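Local coordinates for protein bacillaene synthase decarboxylase PksI (Bacillus subtilis, PDB 4Q1K) that catalyses the decarboxylation of a carrier-tethered 3-methylglutaconyl group to a 3-methylcrotonyl group during bacillaene biosynthesis, at residues Y80-G84 and I125-M131; R142-A148 and A181-A187; G154-G158 and M248-F253; P157-F163 and V241-E245; K168-L173 and R192-F196. The protein carries 1 engineered substitution. All coordinates share one frame; numbering follows the deposited sequence.

Interaction 1 (Y80-G84 and I125-M131); sequences YFASG and IGGGFVM
Phe-81 brings the edge of its ring to the backbone of helix 127-133, with CE2 3.4 Å from Gly-128 O and the carbonyl oxygen lying in the ring plane. CG sits anti to the backbone N (chi1 174°), which sends the ring toward the helix, and the methyl CE of Met-131 meets the ring obliquely. The same methyl, swung back by the bend at chi3, rests on Ala-82 CB at 3.9 Å. Ala-82 CB also presses on the bare CA of Gly-128 at 3.5 Å, tighter than an ordinary van der Waals contact, while the CA of Gly-84 lies 3.3 Å from Gly-128 N. Gly-84 and Gly-128, one in each segment, allow the two backbones to come this near. Ile-125 N donates to Ala-82 O (2.9 Å, 160°) in the carbonyl plane. Ile-125 CD1 reaches Ser-83 OG, whose hydrogen bond goes to Lys-45 O. The contact is consistent with the crotonase oxyanion hole, built from backbone N-H groups of such a loop and helix start. The loop after strand 71-75 is thereby seated between strand 123-125, helix 127-133 and, through Phe-81, Ala-82 and Met-131, strand 34-39.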
# COMPACT_ATOMS: atom_id res chain seq x y z
N TYR B 80 2.35 19.91 -20.32
CA TYR B 80 1.49 18.74 -20.56
C TYR B 80 2.36 17.48 -20.60
O TYR B 80 3.29 17.39 -21.39
CB TYR B 80 0.83 18.88 -21.98
CG TYR B 80 -0.42 19.79 -21.82
CD1 TYR B 80 -1.59 19.26 -21.29
CD2 TYR B 80 -0.34 21.16 -22.01
CE1 TYR B 80 -2.71 20.06 -21.05
CE2 TYR B 80 -1.47 21.99 -21.79
CZ TYR B 80 -2.63 21.42 -21.31
OH TYR B 80 -3.79 22.13 -21.03
N PHE B 81 2.01 16.54 -19.79
CA PHE B 81 2.59 15.21 -19.98
C PHE B 81 1.72 14.50 -21.09
O PHE B 81 2.18 14.19 -22.18
CB PHE B 81 2.52 14.37 -18.66
CG PHE B 81 2.97 12.93 -18.84
CD1 PHE B 81 4.35 12.65 -19.12
CD2 PHE B 81 2.04 11.87 -18.77
CE1 PHE B 81 4.78 11.30 -19.28
CE2 PHE B 81 2.43 10.53 -18.96
CZ PHE B 81 3.80 10.27 -19.21
N ALA B 82 0.45 14.26 -20.79
CA ALA B 82 -0.42 13.51 -21.71
C ALA B 82 -1.84 13.77 -21.24
O ALA B 82 -2.15 13.70 -20.05
CB ALA B 82 -0.09 11.99 -21.81
N SER B 83 -2.75 14.01 -22.19
CA SER B 83 -4.07 14.54 -21.82
C SER B 83 -5.17 13.51 -22.09
O SER B 83 -6.34 13.82 -21.94
CB SER B 83 -4.36 15.75 -22.76
OG SER B 83 -3.68 16.85 -22.26
N GLY B 84 -4.82 12.32 -22.59
CA GLY B 84 -5.75 11.20 -22.62
C GLY B 84 -6.56 11.21 -23.93
O GLY B 84 -6.14 11.85 -24.91
N ILE B 125 -3.84 13.50 -17.66
CA ILE B 125 -5.30 13.50 -17.62
C ILE B 125 -5.81 12.17 -18.27
O ILE B 125 -5.42 11.83 -19.38
CB ILE B 125 -5.87 14.69 -18.46
CG1 ILE B 125 -5.31 16.01 -17.89
CG2 ILE B 125 -7.42 14.66 -18.50
CD1 ILE B 125 -5.44 17.17 -18.84
N GLY B 126 -6.66 11.46 -17.52
CA GLY B 126 -7.37 10.31 -17.97
C GLY B 126 -6.42 9.26 -18.44
O GLY B 126 -5.52 8.85 -17.74
N GLY B 127 -6.60 8.85 -19.72
CA GLY B 127 -5.70 7.84 -20.33
C GLY B 127 -4.23 8.23 -20.30
O GLY B 127 -3.36 7.32 -20.24
N GLY B 128 -3.97 9.54 -20.40
CA GLY B 128 -2.61 10.11 -20.35
C GLY B 128 -1.95 9.81 -18.98
O GLY B 128 -0.78 9.36 -18.93
N PHE B 129 -2.68 9.99 -17.89
CA PHE B 129 -2.20 9.66 -16.52
C PHE B 129 -2.01 8.18 -16.39
O PHE B 129 -0.95 7.70 -15.91
CB PHE B 129 -3.24 10.17 -15.53
CG PHE B 129 -2.90 9.97 -14.04
CD1 PHE B 129 -1.66 10.33 -13.52
CD2 PHE B 129 -3.90 9.55 -13.17
CE1 PHE B 129 -1.40 10.15 -12.16
CE2 PHE B 129 -3.67 9.38 -11.79
CZ PHE B 129 -2.39 9.71 -11.30
N VAL B 130 -2.98 7.39 -16.86
CA VAL B 130 -2.89 5.96 -16.68
C VAL B 130 -1.69 5.37 -17.49
O VAL B 130 -0.95 4.48 -16.98
CB VAL B 130 -4.22 5.30 -17.20
CG1 VAL B 130 -4.07 3.78 -17.29
CG2 VAL B 130 -5.29 5.84 -16.22
N MET B 131 -1.50 5.88 -18.71
CA MET B 131 -0.35 5.39 -19.50
C MET B 131 0.96 5.61 -18.73
O MET B 131 1.86 4.70 -18.74
CB MET B 131 -0.29 6.10 -20.87
CG MET B 131 1.04 5.74 -21.58
SD MET B 131 1.09 6.72 -23.15
CE MET B 131 1.32 8.36 -22.47

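Interaction 2 (R142-A148 and A181-A187); sequences RESVYTA and AGSYRGA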
# COMPACT_ATOMS: atom_id res chain seq x y z
N ARG B 142 4.80 19.13 -8.96
CA ARG B 142 4.00 19.62 -7.90
C ARG B 142 2.80 20.48 -8.36
O ARG B 142 1.70 20.46 -7.73
CB ARG B 142 4.97 20.52 -7.04
CG ARG B 142 4.42 20.79 -5.65
CD ARG B 142 5.44 21.52 -4.71
NE ARG B 142 6.70 20.78 -4.42
CZ ARG B 142 7.78 21.40 -3.94
NH1 ARG B 142 7.77 22.71 -3.72
NH2 ARG B 142 8.88 20.72 -3.65
N GLU B 143 3.04 21.30 -9.42
CA GLU B 143 2.06 22.31 -9.82
C GLU B 143 1.15 21.81 -10.98
O GLU B 143 0.17 22.46 -11.31
CB GLU B 143 2.77 23.67 -10.13
CG GLU B 143 3.69 23.67 -11.34
CD GLU B 143 5.14 23.33 -10.97
OE1 GLU B 143 5.42 22.12 -10.55
OE2 GLU B 143 6.01 24.23 -11.06
N SER B 144 1.41 20.60 -11.47
CA SER B 144 0.55 20.02 -12.53
C SER B 144 -0.67 19.32 -11.96
O SER B 144 -0.64 18.87 -10.75
CB SER B 144 1.37 19.02 -13.31
OG SER B 144 2.40 19.80 -14.02
N VAL B 145 -1.66 19.10 -12.82
CA VAL B 145 -2.92 18.41 -12.45
C VAL B 145 -2.95 16.97 -12.93
O VAL B 145 -2.51 16.69 -14.03
CB VAL B 145 -4.11 19.21 -12.97
CG1 VAL B 145 -5.38 18.44 -12.72
CG2 VAL B 145 -4.17 20.51 -12.16
N TYR B 146 -3.38 16.06 -12.05
CA TYR B 146 -3.45 14.60 -12.40
C TYR B 146 -4.87 14.16 -12.13
O TYR B 146 -5.42 14.47 -11.09
CB TYR B 146 -2.45 13.77 -11.61
CG TYR B 146 -1.03 14.29 -11.94
CD1 TYR B 146 -0.41 13.97 -13.13
CD2 TYR B 146 -0.37 15.17 -11.04
CE1 TYR B 146 0.82 14.56 -13.48
CE2 TYR B 146 0.85 15.73 -11.35
CZ TYR B 146 1.43 15.45 -12.62
OH TYR B 146 2.64 15.94 -12.94
N THR B 147 -5.48 13.43 -13.08
CA THR B 147 -6.86 13.00 -12.77
C THR B 147 -7.13 11.71 -13.57
O THR B 147 -6.66 11.56 -14.68
CB THR B 147 -7.87 14.08 -13.14
OG1 THR B 147 -9.20 13.58 -13.00
CG2 THR B 147 -7.73 14.47 -14.62
N ALA B 148 -7.87 10.77 -12.98
CA ALA B 148 -8.41 9.64 -13.80
C ALA B 148 -9.86 10.04 -14.00
O ALA B 148 -10.75 9.72 -13.13
CB ALA B 148 -8.31 8.36 -12.97
N ALA B 181 -13.28 10.77 -9.84
CA ALA B 181 -12.70 11.41 -11.04
C ALA B 181 -12.24 12.82 -10.77
O ALA B 181 -12.22 13.69 -11.64
CB ALA B 181 -13.72 11.39 -12.20
N GLY B 182 -11.78 13.05 -9.54
CA GLY B 182 -11.37 14.40 -9.14
C GLY B 182 -10.01 14.76 -9.75
O GLY B 182 -9.27 13.90 -10.23
N SER B 183 -9.71 16.05 -9.76
CA SER B 183 -8.40 16.54 -10.20
C SER B 183 -7.51 16.86 -9.03
O SER B 183 -7.95 17.58 -8.12
CB SER B 183 -8.58 17.84 -10.98
OG SER B 183 -9.11 17.46 -12.27
N TYR B 184 -6.27 16.39 -9.05
CA TYR B 184 -5.33 16.64 -7.95
C TYR B 184 -4.06 17.28 -8.44
O TYR B 184 -3.49 16.78 -9.40
CB TYR B 184 -4.89 15.29 -7.40
CG TYR B 184 -6.03 14.46 -6.85
CD1 TYR B 184 -6.86 13.71 -7.66
CD2 TYR B 184 -6.29 14.44 -5.47
CE1 TYR B 184 -7.97 12.98 -7.11
CE2 TYR B 184 -7.37 13.70 -4.95
CZ TYR B 184 -8.18 12.96 -5.78
OH TYR B 184 -9.24 12.28 -5.24
N ARG B 185 -3.65 18.38 -7.82
CA ARG B 185 -2.26 18.82 -8.07
C ARG B 185 -1.26 17.79 -7.65
O ARG B 185 -1.53 17.03 -6.73
CB ARG B 185 -1.94 20.15 -7.33
CG ARG B 185 -2.86 21.28 -7.76
CD ARG B 185 -2.39 21.99 -9.02
NE ARG B 185 -3.50 22.78 -9.56
CZ ARG B 185 -3.50 23.47 -10.69
NH1 ARG B 185 -2.41 23.48 -11.46
NH2 ARG B 185 -4.61 24.13 -11.06
N GLY B 186 -0.06 17.80 -8.24
CA GLY B 186 0.96 16.86 -7.73
C GLY B 186 1.21 17.08 -6.25
O GLY B 186 1.44 16.09 -5.47
N ALA B 187 1.15 18.37 -5.87
CA ALA B 187 1.38 18.65 -4.42
C ALA B 187 0.29 18.03 -3.54
O ALA B 187 0.55 17.66 -2.38
CB ALA B 187 1.47 20.18 -4.15
O HOH W 1 -9.09 11.12 -10.46
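Tyr-146 and Tyr-184 form the hydrogen-bonded pair at the centre of an antiparallel ladder between strands 145-147 and 183-185, part of the small three-stranded sheet that accompanies the main sheet of the crotonase fold. Tyr-146 N donates to Tyr-184 O (2.7 Å) and Tyr-184 N returns to Tyr-146 O (2.9 Å). Val-145 and Arg-185 are the neighbouring non-hydrogen-bonded pair. Both tyrosine side chains lie on one face of the sheet: the Tyr-146 ring turns an edge to Gly-186, and the Tyr-184 ring takes Tyr-146 O at its own edge. Their hydroxyls bond to Met-120 O and Glu-176, respectively. On the other face Arg-185 and Val-145 cross obliquely, the methyl CG2 lying 3.3 Å above the centre of the guanidinium. The bend at chi2 (-84°) folds the arginine back over the valine, and its NH1 then donates to Glu-143 O at 2.8 Å, only 2° out of the guanidinium plane. Beyond the ladder, the first turn of helix 186-192 is tied down: Gly-186 N bonds to Ser-144 O and Ala-187 N to Arg-142 O. At the opposite end Thr-147 OG1 donates to Gly-182 O (2.8 Å) from above the carbonyl plane, and a water that accepts from Ala-148 N lies beside that same oxygen. Gly-182 O thus takes the threonine hydroxyl and probably the water as well, while the rotation of the guanidinium is limited by its in-plane bond to Glu-143 O and by the Val-145 methyl over one face.

Interaction 3 (G154-G158 and M248-F253); sequences GFTPG and MHEATF. Engineered in segment 248-253: Ala-251 (natural residue Lys).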
# COMPACT_ATOMS: atom_id res chain seq x y z
N GLY B 154 -19.35 10.00 -17.18
CA GLY B 154 -20.46 9.07 -17.03
C GLY B 154 -20.11 7.66 -17.24
O GLY B 154 -20.96 6.79 -17.03
N PHE B 155 -18.85 7.38 -17.62
CA PHE B 155 -18.51 5.98 -17.96
C PHE B 155 -17.42 5.50 -17.03
O PHE B 155 -16.68 6.31 -16.41
CB PHE B 155 -18.10 5.80 -19.46
CG PHE B 155 -16.87 6.61 -19.91
CD1 PHE B 155 -15.57 6.13 -19.74
CD2 PHE B 155 -17.04 7.86 -20.55
CE1 PHE B 155 -14.47 6.92 -20.13
CE2 PHE B 155 -15.93 8.62 -21.00
CZ PHE B 155 -14.64 8.15 -20.74
N THR B 156 -17.30 4.20 -16.91
CA THR B 156 -16.28 3.61 -16.01
C THR B 156 -14.84 3.69 -16.56
O THR B 156 -14.66 3.83 -17.76
CB THR B 156 -16.66 2.16 -15.74
OG1 THR B 156 -16.91 1.48 -16.99
CG2 THR B 156 -17.95 2.14 -14.82
N PRO B 157 -13.82 3.66 -15.68
CA PRO B 157 -12.45 3.86 -16.16
C PRO B 157 -12.05 2.69 -17.09
O PRO B 157 -12.29 1.51 -16.77
CB PRO B 157 -11.64 3.85 -14.86
CG PRO B 157 -12.61 4.33 -13.78
CD PRO B 157 -13.92 3.69 -14.21
N GLY B 158 -11.39 3.01 -18.21
CA GLY B 158 -10.78 1.93 -19.05
C GLY B 158 -9.26 2.03 -19.00
O GLY B 158 -8.69 2.50 -17.99
N MET B 248 -17.59 -3.34 -18.44
CA MET B 248 -18.16 -2.16 -17.78
C MET B 248 -18.45 -1.05 -18.80
O MET B 248 -19.46 -0.32 -18.66
CB MET B 248 -17.25 -1.68 -16.61
CG MET B 248 -17.21 -2.68 -15.46
SD MET B 248 -16.42 -1.89 -14.01
CE MET B 248 -14.72 -1.83 -14.61
N HIS B 249 -17.62 -0.95 -19.83
CA HIS B 249 -17.83 0.06 -20.87
C HIS B 249 -19.12 -0.33 -21.60
O HIS B 249 -19.92 0.53 -22.01
CB HIS B 249 -16.68 0.07 -21.86
CG HIS B 249 -15.54 0.99 -21.48
ND1 HIS B 249 -15.50 1.69 -20.29
CD2 HIS B 249 -14.46 1.38 -22.18
CE1 HIS B 249 -14.39 2.42 -20.23
NE2 HIS B 249 -13.76 2.27 -21.38
N GLU B 250 -19.27 -1.64 -21.81
CA GLU B 250 -20.56 -2.12 -22.48
C GLU B 250 -21.78 -1.68 -21.70
O GLU B 250 -22.81 -1.23 -22.25
CB GLU B 250 -20.51 -3.67 -22.58
CG GLU B 250 -21.85 -4.33 -22.78
CD GLU B 250 -22.02 -4.64 -24.24
OE1 GLU B 250 -21.96 -5.84 -24.59
OE2 GLU B 250 -22.13 -3.67 -25.02
N ALA B 251 -21.67 -1.71 -20.40
CA ALA B 251 -22.80 -1.37 -19.59
C ALA B 251 -22.96 0.16 -19.32
O ALA B 251 -24.00 0.58 -18.85
CB ALA B 251 -22.66 -2.12 -18.28
N THR B 252 -21.91 0.98 -19.52
CA THR B 252 -21.98 2.40 -19.14
C THR B 252 -21.72 3.41 -20.28
O THR B 252 -22.14 4.58 -20.16
CB THR B 252 -21.03 2.71 -17.88
OG1 THR B 252 -19.65 2.52 -18.23
CG2 THR B 252 -21.35 1.75 -16.76
N PHE B 253 -20.94 3.05 -21.27
CA PHE B 253 -20.45 4.04 -22.22
C PHE B 253 -21.50 4.49 -23.23
O PHE B 253 -21.41 5.52 -23.81
CB PHE B 253 -19.21 3.51 -22.98
CG PHE B 253 -18.10 4.51 -23.15
CD1 PHE B 253 -16.83 4.19 -22.77
CD2 PHE B 253 -18.32 5.73 -23.71
CE1 PHE B 253 -15.80 5.07 -22.93
CE2 PHE B 253 -17.29 6.61 -23.87
CZ PHE B 253 -16.02 6.28 -23.50
O HOH W 2 -23.49 5.98 -18.25
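Phe-155 and Phe-253 stack face to face, their centroids 3.8 Å apart and their planes only 12° from parallel. The two side chains run alongside each other in the same direction, and Phe-253 CZ lies over the centre of the Phe-155 ring. Phe-155 places its ring there with CG between its backbone N and carbonyl carbon (chi1 60°). Its CB makes a separate CH-pi contact with the face of Phe-253. A third ring belongs to the active-site residue His-249: the edge of Phe-155 is directed at its face in an offset edge-to-face pair, with planes at 89°. Phe-253 CD1 lies over the centre of an imidazole face as well, and Phe-100 meets this ring from outside the two segments. The three rings form an aromatic cluster that joins the 154-158 loop to residues 248-253.

Hydrogen bonding centres on Thr-252. Its OG1 accepts from Thr-156 N (3.2 Å) and donates to Met-248 O (2.9 Å) one turn back in helix 220-252, approaching from above the carbonyl plane. A water donates to Gly-154 O and to Thr-252 O, at 2.9 Å and 2.7 Å, and so bridges the two backbones. Packing completes the contact: Thr-156 OG1 sits 3.2 Å from Met-248 CB, with the side chains crossing at about a right angle. A second subunit closes in here, its Ser-222 OG bonded to Gly-154 O.

Chemically, one hydroxyl serves both as acceptor for the loop and as donor to Met-248 O of the helix, while the aromatic rings round the active-site imidazole probably limit how far its plane can tilt.

Interaction 4 (P157-F163 and V241-E245); sequences PGMGATF and VIEQE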
# COMPACT_ATOMS: atom_id res chain seq x y z
N PRO B 157 -13.82 3.66 -15.68
CA PRO B 157 -12.45 3.86 -16.16
C PRO B 157 -12.05 2.69 -17.09
O PRO B 157 -12.29 1.51 -16.77
CB PRO B 157 -11.64 3.85 -14.86
CG PRO B 157 -12.61 4.33 -13.78
CD PRO B 157 -13.92 3.69 -14.21
N GLY B 158 -11.39 3.01 -18.21
CA GLY B 158 -10.78 1.93 -19.05
C GLY B 158 -9.26 2.03 -19.00
O GLY B 158 -8.69 2.50 -17.99
N MET B 159 -8.59 1.61 -20.07
CA MET B 159 -7.13 1.71 -20.16
C MET B 159 -6.41 1.10 -18.96
O MET B 159 -5.33 1.56 -18.59
CB MET B 159 -6.72 3.18 -20.34
CG MET B 159 -7.52 3.93 -21.39
SD MET B 159 -6.73 3.90 -23.01
CE MET B 159 -5.58 5.26 -22.86
N GLY B 160 -7.01 0.08 -18.37
CA GLY B 160 -6.40 -0.64 -17.25
C GLY B 160 -6.30 0.22 -15.99
O GLY B 160 -5.63 -0.22 -15.05
N ALA B 161 -7.00 1.36 -15.99
CA ALA B 161 -6.94 2.28 -14.86
C ALA B 161 -7.37 1.52 -13.60
O ALA B 161 -6.84 1.79 -12.50
CB ALA B 161 -7.89 3.44 -15.12
N THR B 162 -8.37 0.61 -13.69
CA THR B 162 -8.84 0.02 -12.37
C THR B 162 -7.87 -1.02 -11.83
O THR B 162 -7.97 -1.44 -10.67
CB THR B 162 -10.24 -0.68 -12.54
OG1 THR B 162 -10.09 -1.82 -13.43
CG2 THR B 162 -11.24 0.32 -13.18
N PHE B 163 -6.87 -1.38 -12.62
CA PHE B 163 -5.83 -2.31 -12.10
C PHE B 163 -4.61 -1.46 -11.68
O PHE B 163 -4.09 -1.61 -10.56
CB PHE B 163 -5.46 -3.24 -13.25
CG PHE B 163 -4.26 -4.09 -12.93
CD1 PHE B 163 -4.40 -5.12 -12.01
CD2 PHE B 163 -3.00 -3.79 -13.45
CE1 PHE B 163 -3.32 -5.94 -11.69
CE2 PHE B 163 -1.89 -4.57 -13.06
CZ PHE B 163 -2.07 -5.65 -12.16
N VAL B 241 -8.38 -7.92 -16.38
CA VAL B 241 -8.95 -6.66 -15.99
C VAL B 241 -9.38 -5.86 -17.18
O VAL B 241 -10.42 -5.28 -17.13
CB VAL B 241 -8.02 -5.87 -14.95
CG1 VAL B 241 -8.75 -4.60 -14.50
CG2 VAL B 241 -7.79 -6.78 -13.75
N ILE B 242 -8.62 -5.90 -18.28
CA ILE B 242 -9.00 -5.22 -19.53
C ILE B 242 -10.36 -5.77 -20.01
O ILE B 242 -11.25 -4.99 -20.38
CB ILE B 242 -7.88 -5.41 -20.59
CG1 ILE B 242 -6.62 -4.58 -20.16
CG2 ILE B 242 -8.33 -4.90 -21.94
CD1 ILE B 242 -6.90 -3.09 -19.93
N GLU B 243 -10.53 -7.09 -19.90
CA GLU B 243 -11.83 -7.73 -20.35
C GLU B 243 -12.93 -7.21 -19.37
O GLU B 243 -14.02 -6.86 -19.82
CB GLU B 243 -11.79 -9.24 -20.21
CG GLU B 243 -10.87 -10.10 -21.07
CD GLU B 243 -10.89 -11.62 -20.66
OE1 GLU B 243 -11.92 -12.14 -20.13
OE2 GLU B 243 -9.86 -12.33 -20.86
N GLN B 244 -12.69 -7.19 -18.06
CA GLN B 244 -13.68 -6.62 -17.14
C GLN B 244 -14.04 -5.15 -17.43
O GLN B 244 -15.19 -4.75 -17.40
CB GLN B 244 -13.18 -6.78 -15.71
CG GLN B 244 -13.14 -8.24 -15.38
CD GLN B 244 -12.45 -8.53 -14.10
OE1 GLN B 244 -11.60 -7.78 -13.58
NE2 GLN B 244 -12.76 -9.68 -13.58
N GLU B 245 -13.02 -4.33 -17.71
CA GLU B 245 -13.29 -2.93 -18.03
C GLU B 245 -14.06 -2.78 -19.35
O GLU B 245 -14.89 -1.86 -19.48
CB GLU B 245 -11.97 -2.23 -18.16
CG GLU B 245 -11.34 -2.02 -16.76
CD GLU B 245 -10.02 -1.30 -16.81
OE1 GLU B 245 -9.55 -0.98 -17.88
OE2 GLU B 245 -9.39 -1.05 -15.74
O HOH W 3 -14.55 0.24 -17.42
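Glu-245 reaches from helix 220-252 into the start of helix 161-169, and its carboxylate takes three hydrogen bonds there. OE1 accepts from Gly-160 N (2.8 Å, 136°) with the syn lone pair. OE2 carries two donors: Thr-162 N, 2.8 Å away and nearly in line with the C-O bond, and Thr-162 OG1, at 2.5 Å on the anti lone pair. An extended chain beyond CG (chi2 -179°) carries the carboxylate this far, and the threonine approaches it from the opposite direction. Thr-162 OG1 is also hydrogen-bonded to His-229 NE2 of a second subunit.

The loop makes its own closing bond. Gly-158 to Ala-161 form a type I' turn, with Ala-161 N on Gly-158 O at 2.9 Å, and this turn presents Gly-160 N at the N-cap position. Pro-157 O and Glu-245 O are joined through one water, which donates to both, at 2.7 Å and 3.0 Å. Aliphatic carbons pack round this polar centre: Ile-242 CD1 against Gly-160 N, and Val-241 CG1 against Thr-162 OG1 (3.3 Å) and Phe-163 CB (3.8 Å), the valine side chain at about a right angle to the phenylalanine.

A buried carboxylate met by two backbone N-H groups and a hydroxyl at a helix N-terminus would probably be stabilised in its charged form. The three bonds tie helix 220-252 to the loop whose Gly-158 lies near the active-site His-249, and Thr-162 carries the link on to a second subunit.

Interaction 5 (K168-L173 and R192-F196); sequences KLGFSL and RGVPF
Leu-169 and Val-194 bring the two backbones closest, their CA atoms 6.0 Å apart, where the bend at Gly-170 between helices 161-169 and 171-180 faces the loop that follows the Schellman motif of Gly-193 at the end of helix 186-192. Within the crotonase fold, this joins the corner of two consecutive helices to the connection entering strand 197-199. Apolar side chains carry the contact. Leu-169 CD2 is its hub: it lies 3.4 Å from Phe-196 CE2 and 3.7 Å from Val-194 CG1, with the leucine and phenylalanine side chains at about a right angle. The ring is met obliquely by that methyl but squarely at its edge, in plane, by Lys-168 CB. Lys-168 NZ itself leads away, to Leu-133 O. Pro-195 CG packs on Lys-168 O at 3.5 Å. Farther along, Leu-173 splits its two methyls: CD2 touches Val-194 CG1 at 3.8 Å, and CD1 covers the guanidinium of Arg-192. Bends at chi2 and chi3 (-66° and -61°) curl the arginine back so that this face is presented. Its NH1 forms a salt bridge with Glu-176, and its NH2 is hydrogen-bonded to Pro-195 O of a second subunit, so the contact belongs to the trimer interface. Leu-173 CD1 stands 3.6 Å above the guanidinium plane, offset toward the rim, with NH2 of Arg-192 as its nearest atom.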
# COMPACT_ATOMS: atom_id res chain seq x y z
N LYS B 168 -0.37 1.05 -8.04
CA LYS B 168 0.72 2.02 -7.83
C LYS B 168 0.42 2.99 -6.68
O LYS B 168 1.38 3.44 -6.03
CB LYS B 168 0.88 2.84 -9.11
CG LYS B 168 1.43 2.05 -10.35
CD LYS B 168 2.76 1.38 -10.01
CE LYS B 168 3.26 0.56 -11.18
NZ LYS B 168 4.16 1.44 -12.00
N LEU B 169 -0.86 3.39 -6.52
CA LEU B 169 -1.20 4.40 -5.47
C LEU B 169 -1.88 3.75 -4.31
O LEU B 169 -2.12 4.46 -3.29
CB LEU B 169 -2.17 5.44 -5.98
CG LEU B 169 -1.54 6.21 -7.10
CD1 LEU B 169 -2.43 7.35 -7.60
CD2 LEU B 169 -0.22 6.74 -6.53
N GLY B 170 -2.19 2.46 -4.39
CA GLY B 170 -2.74 1.81 -3.17
C GLY B 170 -4.26 1.74 -3.29
O GLY B 170 -4.87 2.55 -3.98
N PHE B 171 -4.85 0.71 -2.67
CA PHE B 171 -6.27 0.45 -2.76
C PHE B 171 -7.13 1.66 -2.36
O PHE B 171 -8.03 2.07 -3.09
CB PHE B 171 -6.64 -0.74 -1.78
CG PHE B 171 -8.12 -1.09 -1.93
CD1 PHE B 171 -8.52 -1.91 -2.98
CD2 PHE B 171 -9.11 -0.52 -1.09
CE1 PHE B 171 -9.89 -2.25 -3.18
CE2 PHE B 171 -10.47 -0.81 -1.30
CZ PHE B 171 -10.86 -1.70 -2.31
N SER B 172 -6.84 2.24 -1.20
CA SER B 172 -7.72 3.25 -0.67
C SER B 172 -7.74 4.52 -1.49
O SER B 172 -8.82 5.04 -1.89
CB SER B 172 -7.26 3.55 0.82
OG SER B 172 -8.19 4.49 1.35
N LEU B 173 -6.57 5.07 -1.78
CA LEU B 173 -6.62 6.29 -2.62
C LEU B 173 -7.17 6.01 -3.97
O LEU B 173 -7.85 6.87 -4.56
CB LEU B 173 -5.20 6.88 -2.77
CG LEU B 173 -5.06 8.30 -3.33
CD1 LEU B 173 -5.80 9.24 -2.44
CD2 LEU B 173 -3.55 8.62 -3.31
N ARG B 192 -1.13 13.50 0.18
CA ARG B 192 -1.96 12.34 0.51
C ARG B 192 -1.10 11.11 0.72
O ARG B 192 -1.58 10.07 1.10
CB ARG B 192 -3.09 12.10 -0.56
CG ARG B 192 -4.10 13.26 -0.69
CD ARG B 192 -4.99 13.51 0.56
NE ARG B 192 -5.73 12.30 0.76
CZ ARG B 192 -6.86 11.97 0.12
NH1 ARG B 192 -7.43 12.83 -0.78
NH2 ARG B 192 -7.46 10.80 0.34
N GLY B 193 0.20 11.20 0.41
CA GLY B 193 1.12 10.15 0.76
C GLY B 193 1.60 9.17 -0.37
O GLY B 193 2.13 8.07 -0.07
N VAL B 194 1.62 9.63 -1.61
CA VAL B 194 1.95 8.73 -2.78
C VAL B 194 3.45 8.44 -2.76
O VAL B 194 4.27 9.24 -2.20
CB VAL B 194 1.55 9.32 -4.11
CG1 VAL B 194 0.04 9.54 -4.16
CG2 VAL B 194 2.30 10.63 -4.41
N PRO B 195 3.82 7.26 -3.24
CA PRO B 195 5.27 6.84 -3.21
C PRO B 195 6.10 7.48 -4.32
O PRO B 195 7.34 7.21 -4.41
CB PRO B 195 5.16 5.32 -3.46
CG PRO B 195 3.95 5.20 -4.35
CD PRO B 195 2.95 6.17 -3.75
N PHE B 196 5.46 8.18 -5.23
CA PHE B 196 6.21 8.79 -6.35
C PHE B 196 6.95 10.04 -5.86
O PHE B 196 6.43 10.80 -5.02
CB PHE B 196 5.27 9.36 -7.44
CG PHE B 196 4.28 8.35 -7.96
CD1 PHE B 196 4.59 7.00 -7.95
CD2 PHE B 196 3.01 8.76 -8.37
CE1 PHE B 196 3.69 6.06 -8.45
CE2 PHE B 196 2.10 7.82 -8.81
CZ PHE B 196 2.43 6.47 -8.82

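How the interactions relate
Along the chain interaction 1 closes before the others open, and the segments of interaction 2 alternate with those of interactions 3, 4 and 5. Interactions 1 and 2 adjoin, centres about 11 Å apart, because strands 123-125 and 145-147 are neighbours in the small sheet. Interaction 1 meets interaction 4 where helix 127-133 packs on residues 157-163, which lead into helix 161-169. Interactions 3 and 4, centres about 10 Å apart, share Pro-157 and Gly-158; both use helix 220-252, which bears His-249, and both touch the second subunit, so active site and trimer interface meet there. Interaction 5, nested within the loops they close, is a trimer contact away from the site.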